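Local structure of carbohydrate binding module (Cellvibrio japonicus, 2XHH) at residues T45-V50 against N102-F107. The protein probably binds xylan and related plant cell-wall polysaccharides in a calcium-dependent manner, as a non-catalytic carbohydrate-binding module of family 60. Sequence-based numbering, arbitrary orientation.
Sequences TGEIRV and NGYISF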
loop_
_atom_site.group_PDB
_atom_site.type_symbol
_atom_site.label_atom_id
_atom_site.label_comp_id
_atom_site.label_asym_id
_atom_site.label_seq_id
_atom_site.Cartn_x
_atom_site.Cartn_y
_atom_site.Cartn_z
ATOM N N THR A 45 14.251 -2.511 -5.758
ATOM C CA THR A 45 14.063 -3.437 -4.628
ATOM C C THR A 45 13.891 -2.765 -3.273
ATOM O O THR A 45 13.849 -3.452 -2.215
ATOM C CB THR A 45 15.203 -4.460 -4.487
ATOM O OG1 THR A 45 16.449 -3.765 -4.379
ATOM C CG2 THR A 45 15.205 -5.457 -5.655
ATOM N N GLY A 46 13.771 -1.455 -3.276
ATOM C CA GLY A 46 13.581 -0.728 -2.023
ATOM C C GLY A 46 12.267 -0.954 -1.286
ATOM O O GLY A 46 11.432 -1.795 -1.651
ATOM N N GLU A 47 12.095 -0.171 -0.222
ATOM C CA GLU A 47 10.860 -0.184 0.546
ATOM C C GLU A 47 9.630 0.026 -0.337
ATOM O O GLU A 47 9.562 0.983 -1.108
ATOM C CB GLU A 47 10.894 0.935 1.579
ATOM C CG GLU A 47 9.644 1.024 2.423
ATOM C CD GLU A 47 9.544 2.286 3.256
ATOM O OE1 GLU A 47 10.302 3.270 3.034
ATOM O OE2 GLU A 47 8.675 2.287 4.146
ATOM N N ILE A 48 8.658 -0.858 -0.183
ATOM C CA ILE A 48 7.398 -0.782 -0.899
ATOM C C ILE A 48 6.386 -0.019 -0.080
ATOM O O ILE A 48 6.084 -0.390 1.067
ATOM C CB ILE A 48 6.777 -2.178 -1.188
ATOM C CG1 ILE A 48 7.755 -3.032 -1.994
ATOM C CG2 ILE A 48 5.408 -2.022 -1.932
ATOM C CD1 ILE A 48 7.430 -4.552 -1.974
ATOM N N ARG A 49 5.841 1.039 -0.683
ATOM C CA ARG A 49 4.726 1.789 -0.087
ATOM C C ARG A 49 3.532 1.804 -1.044
ATOM O O ARG A 49 3.704 1.921 -2.264
ATOM C CB ARG A 49 5.105 3.237 0.220
ATOM C CG ARG A 49 6.280 3.433 1.121
ATOM C CD ARG A 49 6.595 4.890 1.338
ATOM N NE ARG A 49 7.737 5.030 2.221
ATOM C CZ ARG A 49 8.308 6.190 2.535
ATOM N NH1 ARG A 49 7.814 7.328 2.075
ATOM N NH2 ARG A 49 9.380 6.214 3.321
ATOM N N VAL A 50 2.340 1.692 -0.461
ATOM C CA VAL A 50 1.090 1.985 -1.135
ATOM C C VAL A 50 0.579 3.276 -0.547
ATOM O O VAL A 50 0.217 3.336 0.638
ATOM C CB VAL A 50 0.078 0.852 -0.988
ATOM C CG1 VAL A 50 -1.244 1.222 -1.660
ATOM C CG2 VAL A 50 0.703 -0.503 -1.525
ATOM N N ASN A 102 -4.049 11.450 3.457
ATOM C CA ASN A 102 -2.897 11.213 2.599
ATOM C C ASN A 102 -1.799 10.565 3.454
ATOM O O ASN A 102 -1.492 11.001 4.558
ATOM C CB ASN A 102 -2.354 12.493 1.962
ATOM C CG ASN A 102 -3.255 13.051 0.903
ATOM O OD1 ASN A 102 -3.910 12.311 0.145
ATOM N ND2 ASN A 102 -3.313 14.379 0.838
ATOM N N GLY A 103 -1.236 9.503 2.926
ATOM C CA GLY A 103 -0.200 8.748 3.606
ATOM C C GLY A 103 -0.067 7.386 2.966
ATOM O O GLY A 103 -0.561 7.158 1.849
ATOM N N TYR A 104 0.625 6.489 3.654
ATOM C CA TYR A 104 0.920 5.203 3.072
ATOM C C TYR A 104 0.963 4.087 4.098
ATOM O O TYR A 104 1.124 4.318 5.309
ATOM C CB TYR A 104 2.248 5.245 2.314
ATOM C CG TYR A 104 3.442 5.618 3.155
ATOM C CD1 TYR A 104 4.135 4.652 3.870
ATOM C CD2 TYR A 104 3.860 6.940 3.242
ATOM C CE1 TYR A 104 5.240 4.997 4.663
ATOM C CE2 TYR A 104 4.939 7.290 4.011
ATOM C CZ TYR A 104 5.635 6.309 4.728
ATOM O OH TYR A 104 6.729 6.660 5.486
ATOM N N ILE A 105 0.822 2.874 3.574
ATOM C CA ILE A 105 1.160 1.670 4.290
ATOM C C ILE A 105 2.467 1.205 3.682
ATOM O O ILE A 105 2.613 1.090 2.448
ATOM C CB ILE A 105 0.081 0.555 4.161
ATOM C CG1 ILE A 105 -1.281 1.097 4.610
ATOM C CG2 ILE A 105 0.517 -0.679 4.932
ATOM C CD1 ILE A 105 -2.486 0.180 4.352
ATOM N N SER A 106 3.429 0.935 4.544
ATOM C CA SER A 106 4.689 0.333 4.117
ATOM C C SER A 106 4.641 -1.169 4.285
ATOM O O SER A 106 4.248 -1.678 5.332
ATOM C CB SER A 106 5.888 0.883 4.884
ATOM O OG SER A 106 7.075 0.244 4.440
ATOM N N PHE A 107 5.049 -1.867 3.231
ATOM C CA PHE A 107 5.046 -3.327 3.208
ATOM C C PHE A 107 6.442 -3.922 3.282
ATOM O O PHE A 107 6.603 -5.138 3.112
ATOM C CB PHE A 107 4.324 -3.823 1.954
ATOM C CG PHE A 107 2.847 -3.599 2.003
ATOM C CD1 PHE A 107 1.982 -4.595 2.452
ATOM C CD2 PHE A 107 2.322 -2.374 1.635
ATOM C CE1 PHE A 107 0.616 -4.364 2.499
ATOM C CE2 PHE A 107 0.963 -2.140 1.685
ATOM C CZ PHE A 107 0.108 -3.134 2.116
HETATM O O HOH W 1 8.832 4.274 5.921
#
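Arg49 lies flat on the ring of Tyr104, the guanidinium and ring planes only 4° apart. The methylene CD of Arg49 sits over the middle of the face, 3.5 Å from the Tyr104 ring centroid, a CH-pi contact, whereas CZ is displaced toward the hydroxyl, so the cation-pi component is off-centre. Tyr104 CG stands between its own backbone N and carbonyl carbon (chi1 59°), which sets one face of the ring against the extended arginine chain. Glu47 links the neighbouring groups: its OE2 accepts a 2.6 Å bond from Ser106 OG through the anti lone pair, and its OE1 forms a 3.1 Å salt bridge with Arg49 NH2, a tilted bond that meets the carboxylate on its syn side. A water bridges Glu47 OE2 and Tyr104 OH. Beneath this polar layer, three backbone bonds set the antiparallel pairing: Phe107 N to Ile48 O (2.8 Å, 174° at hydrogen), and Val50 with Ile105 in both directions. On the opposite face, Val50 CG2 meets Phe107 CE2 at 3.6 Å, and both side chains pack on Ile66 of strand 61-68. One polar and one apolar face, the latter against a second sheet, are characteristic of a beta-sandwich, the fold common among carbohydrate-binding modules.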